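Local coordinates for protein CT_858 (Chlamydia trachomatis, PDB 3DOR), which probably acts as a secreted serine-type endopeptidase, the chlamydial protease CPAF, and is dimeric in its mature form, at residues A321-L334 / P447-V459. Numbering follows the deposited sequence.
Sequences AKIIQVFSSNTEAL and PHPRVQYSKPICV
Tyr-453 lies between the last turns of helix 316-330 and the start of strand 333-337, its ring touched by both. With CG anti to the backbone N (chi1 -168°), the ring reaches in under the helix; CB of Leu-334 stands 3.4 Å from its CE2, and CD1 of that leucine lies above one face, offset toward the rim. The backbone N of Lys-455, from the tyrosine's own loop, lies over the opposite face near its rim, while O of Phe-327 meets the ring edge in plane. Further back along the helix, CG2 of Ile-324 packs 3.7 Å from CB of Tyr-453, the two side chains crossing at about a right angle. Val-451 continues this apolar seam, setting CG2 against Ile-324 and CG1 against CB of Ala-321 and the CG of Gln-325.

Polar contacts flank the seam. The extended chain of Lys-455 carries its NZ to two carbonyls where the helix gives way to the strand: O of Thr-331 at 2.8 Å, met almost head-on, and O of Ser-328 at 3.2 Å, approached from above the carbonyl plane. The ammonium probably helps offset the negative pole near the end of the helix, through O of Ser-328. A water joins OG of Ser-328 to the backbone N of Gln-452, bridging the helix to the loop.

From Pro-456 onward the chains pair in parallel. N of Leu-334 donates to O of Pro-456, and O of Leu-334 receives N of Cys-458, each at 2.9 Å, so Leu-334 bonds to the residues before and after its partner Ile-457. Outside the pair, Leu-296 of strand 290-297 touches Leu-334, and Met-355 packs on Ala-321 and Val-451. Helix 316-330 connects parallel neighbours 290-297 and 333-337, a beta-alpha-beta crossover in the mixed sheet of the S41 peptidase region, of the ClpP/crotonase clan, with 457-461 as the next strand.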
# COMPACT_ATOMS: atom_id res chain seq x y z
N ALA B 321 7.88 -28.98 5.57
CA ALA B 321 8.63 -29.99 4.83
C ALA B 321 9.23 -31.01 5.81
O ALA B 321 9.19 -32.20 5.56
CB ALA B 321 9.75 -29.34 4.00
N LYS B 322 9.76 -30.53 6.93
CA LYS B 322 10.35 -31.43 7.93
C LYS B 322 9.30 -32.41 8.48
O LYS B 322 9.56 -33.61 8.64
CB LYS B 322 10.91 -30.64 9.12
CG LYS B 322 12.01 -29.63 8.81
CD LYS B 322 13.36 -30.30 8.76
CE LYS B 322 14.48 -29.26 8.66
NZ LYS B 322 14.50 -28.38 9.86
N ILE B 323 8.12 -31.90 8.78
CA ILE B 323 7.05 -32.73 9.31
C ILE B 323 6.61 -33.79 8.31
O ILE B 323 6.45 -34.96 8.67
CB ILE B 323 5.84 -31.86 9.73
CG1 ILE B 323 6.28 -30.86 10.80
CG2 ILE B 323 4.72 -32.73 10.26
CD1 ILE B 323 5.34 -29.66 10.99
N ILE B 324 6.42 -33.40 7.06
CA ILE B 324 6.01 -34.36 6.05
C ILE B 324 7.05 -35.47 5.87
O ILE B 324 6.69 -36.64 5.71
CB ILE B 324 5.74 -33.69 4.70
CG1 ILE B 324 4.66 -32.62 4.86
CG2 ILE B 324 5.27 -34.73 3.69
CD1 ILE B 324 3.35 -33.15 5.46
N GLN B 325 8.33 -35.13 5.91
CA GLN B 325 9.36 -36.15 5.78
C GLN B 325 9.21 -37.15 6.93
O GLN B 325 9.33 -38.35 6.73
CB GLN B 325 10.76 -35.54 5.79
CG GLN B 325 11.21 -35.05 4.43
CD GLN B 325 12.59 -34.39 4.46
OE1 GLN B 325 12.81 -33.43 5.22
NE2 GLN B 325 13.51 -34.90 3.65
N VAL B 326 8.94 -36.66 8.13
CA VAL B 326 8.74 -37.55 9.27
C VAL B 326 7.52 -38.44 9.01
O VAL B 326 7.55 -39.63 9.28
CB VAL B 326 8.52 -36.76 10.57
CG1 VAL B 326 7.98 -37.70 11.67
CG2 VAL B 326 9.84 -36.13 11.01
N PHE B 327 6.44 -37.85 8.50
CA PHE B 327 5.21 -38.61 8.23
C PHE B 327 5.43 -39.68 7.16
O PHE B 327 4.92 -40.79 7.28
CB PHE B 327 4.07 -37.68 7.77
CG PHE B 327 3.46 -36.85 8.87
CD1 PHE B 327 2.80 -35.66 8.57
CD2 PHE B 327 3.48 -37.26 10.19
CE1 PHE B 327 2.17 -34.91 9.57
CE2 PHE B 327 2.86 -36.52 11.19
CZ PHE B 327 2.20 -35.35 10.88
N SER B 328 6.18 -39.34 6.12
CA SER B 328 6.43 -40.29 5.04
C SER B 328 7.12 -41.57 5.49
O SER B 328 6.93 -42.62 4.88
CB SER B 328 7.28 -39.65 3.93
OG SER B 328 6.57 -38.61 3.30
N SER B 329 7.90 -41.50 6.56
CA SER B 329 8.62 -42.68 7.03
C SER B 329 8.10 -43.30 8.32
O SER B 329 8.60 -44.32 8.77
CB SER B 329 10.10 -42.35 7.21
OG SER B 329 10.70 -42.02 5.98
N ASN B 330 7.09 -42.69 8.93
CA ASN B 330 6.60 -43.21 10.20
C ASN B 330 5.10 -43.24 10.30
O ASN B 330 4.55 -43.24 11.41
CB ASN B 330 7.15 -42.34 11.32
CG ASN B 330 8.66 -42.37 11.37
OD1 ASN B 330 9.24 -43.27 11.97
ND2 ASN B 330 9.30 -41.40 10.73
N THR B 331 4.44 -43.33 9.16
CA THR B 331 3.00 -43.27 9.17
C THR B 331 2.39 -44.07 8.00
O THR B 331 3.07 -44.36 7.01
CB THR B 331 2.65 -41.75 9.12
OG1 THR B 331 1.84 -41.40 10.25
CG2 THR B 331 2.02 -41.38 7.83
N GLU B 332 1.11 -44.44 8.12
CA GLU B 332 0.41 -45.18 7.07
C GLU B 332 -0.63 -44.30 6.35
O GLU B 332 -1.06 -44.61 5.25
CB GLU B 332 -0.32 -46.41 7.65
CG GLU B 332 0.59 -47.52 8.16
CD GLU B 332 -0.18 -48.59 8.93
OE1 GLU B 332 -1.03 -49.28 8.32
OE2 GLU B 332 0.05 -48.73 10.15
N ALA B 333 -1.05 -43.23 7.01
CA ALA B 333 -2.03 -42.31 6.44
C ALA B 333 -1.86 -41.00 7.18
O ALA B 333 -1.20 -40.96 8.21
CB ALA B 333 -3.45 -42.85 6.61
N LEU B 334 -2.47 -39.94 6.66
CA LEU B 334 -2.34 -38.62 7.27
C LEU B 334 -3.67 -37.88 7.33
O LEU B 334 -4.39 -37.78 6.34
CB LEU B 334 -1.36 -37.79 6.42
CG LEU B 334 -0.58 -36.57 6.94
CD1 LEU B 334 -0.60 -35.52 5.84
CD2 LEU B 334 -1.13 -36.01 8.23
N PRO B 447 4.96 -31.96 -8.12
CA PRO B 447 5.50 -32.46 -6.85
C PRO B 447 6.83 -31.86 -6.43
O PRO B 447 7.73 -31.68 -7.25
CB PRO B 447 5.56 -33.98 -7.06
CG PRO B 447 5.58 -34.14 -8.55
CD PRO B 447 4.68 -33.07 -9.06
N HIS B 448 6.93 -31.53 -5.15
CA HIS B 448 8.14 -30.96 -4.57
C HIS B 448 9.24 -31.95 -4.94
O HIS B 448 9.01 -33.16 -4.96
CB HIS B 448 7.97 -30.85 -3.05
CG HIS B 448 9.09 -30.14 -2.36
ND1 HIS B 448 10.26 -30.76 -1.99
CD2 HIS B 448 9.21 -28.85 -1.94
CE1 HIS B 448 11.05 -29.89 -1.37
NE2 HIS B 448 10.43 -28.73 -1.33
N PRO B 449 10.44 -31.45 -5.25
CA PRO B 449 11.52 -32.37 -5.61
C PRO B 449 12.03 -33.29 -4.49
O PRO B 449 12.42 -34.42 -4.77
CB PRO B 449 12.61 -31.43 -6.15
CG PRO B 449 12.41 -30.20 -5.30
CD PRO B 449 10.89 -30.05 -5.32
N ARG B 450 12.00 -32.82 -3.25
CA ARG B 450 12.51 -33.61 -2.12
C ARG B 450 11.46 -34.29 -1.23
O ARG B 450 11.64 -35.46 -0.86
CB ARG B 450 13.38 -32.75 -1.21
CG ARG B 450 14.42 -31.88 -1.90
CD ARG B 450 15.36 -31.28 -0.85
NE ARG B 450 15.87 -29.96 -1.22
CZ ARG B 450 16.78 -29.28 -0.52
NH1 ARG B 450 17.28 -29.80 0.60
NH2 ARG B 450 17.18 -28.08 -0.92
N VAL B 451 10.41 -33.58 -0.85
CA VAL B 451 9.41 -34.18 0.01
C VAL B 451 8.05 -34.31 -0.66
O VAL B 451 7.47 -33.32 -1.12
CB VAL B 451 9.30 -33.42 1.38
CG1 VAL B 451 10.47 -32.46 1.53
CG2 VAL B 451 7.98 -32.70 1.50
N GLN B 452 7.57 -35.55 -0.72
CA GLN B 452 6.30 -35.88 -1.35
C GLN B 452 5.53 -36.92 -0.53
O GLN B 452 5.89 -38.10 -0.56
CB GLN B 452 6.54 -36.48 -2.75
CG GLN B 452 7.32 -35.62 -3.74
CD GLN B 452 7.74 -36.41 -4.97
OE1 GLN B 452 7.22 -37.50 -5.22
NE2 GLN B 452 8.68 -35.87 -5.75
N TYR B 453 4.49 -36.53 0.19
CA TYR B 453 3.74 -37.53 0.92
C TYR B 453 2.88 -38.25 -0.12
O TYR B 453 2.13 -37.61 -0.86
CB TYR B 453 2.85 -36.88 1.97
CG TYR B 453 2.26 -37.87 2.95
CD1 TYR B 453 3.06 -38.52 3.89
CD2 TYR B 453 0.90 -38.17 2.93
CE1 TYR B 453 2.53 -39.44 4.78
CE2 TYR B 453 0.36 -39.09 3.83
CZ TYR B 453 1.18 -39.72 4.75
OH TYR B 453 0.66 -40.62 5.64
N SER B 454 2.99 -39.57 -0.19
CA SER B 454 2.24 -40.33 -1.19
C SER B 454 1.27 -41.34 -0.62
O SER B 454 0.74 -42.16 -1.35
CB SER B 454 3.20 -41.05 -2.15
OG SER B 454 4.07 -41.93 -1.43
N LYS B 455 1.04 -41.30 0.69
CA LYS B 455 0.11 -42.24 1.30
C LYS B 455 -1.27 -41.61 1.39
O LYS B 455 -1.44 -40.44 1.07
CB LYS B 455 0.64 -42.65 2.67
CG LYS B 455 1.98 -43.33 2.54
CD LYS B 455 2.61 -43.72 3.84
CE LYS B 455 4.06 -44.15 3.60
NZ LYS B 455 4.63 -44.85 4.76
N PRO B 456 -2.29 -42.38 1.82
CA PRO B 456 -3.62 -41.77 1.90
C PRO B 456 -3.74 -40.56 2.82
O PRO B 456 -3.06 -40.45 3.84
CB PRO B 456 -4.53 -42.95 2.30
CG PRO B 456 -3.58 -44.01 2.79
CD PRO B 456 -2.35 -43.84 1.97
N ILE B 457 -4.60 -39.64 2.42
CA ILE B 457 -4.82 -38.41 3.15
C ILE B 457 -6.30 -38.14 3.35
O ILE B 457 -7.12 -38.32 2.43
CB ILE B 457 -4.24 -37.19 2.37
CG1 ILE B 457 -2.73 -37.36 2.16
CG2 ILE B 457 -4.52 -35.90 3.15
CD1 ILE B 457 -2.10 -36.26 1.30
N CYS B 458 -6.63 -37.70 4.56
CA CYS B 458 -8.00 -37.34 4.89
C CYS B 458 -7.96 -35.89 5.35
O CYS B 458 -7.30 -35.57 6.33
CB CYS B 458 -8.55 -38.22 6.01
SG CYS B 458 -10.20 -37.72 6.54
N VAL B 459 -8.65 -35.01 4.62
CA VAL B 459 -8.68 -33.59 4.97
C VAL B 459 -9.99 -33.23 5.65
O VAL B 459 -11.07 -33.57 5.16
CB VAL B 459 -8.53 -32.68 3.71
CG1 VAL B 459 -8.47 -31.21 4.13
CG2 VAL B 459 -7.30 -33.05 2.93
O HOH W 1 4.83 -40.86 1.51
O HOH W 2 8.36 -37.89 1.01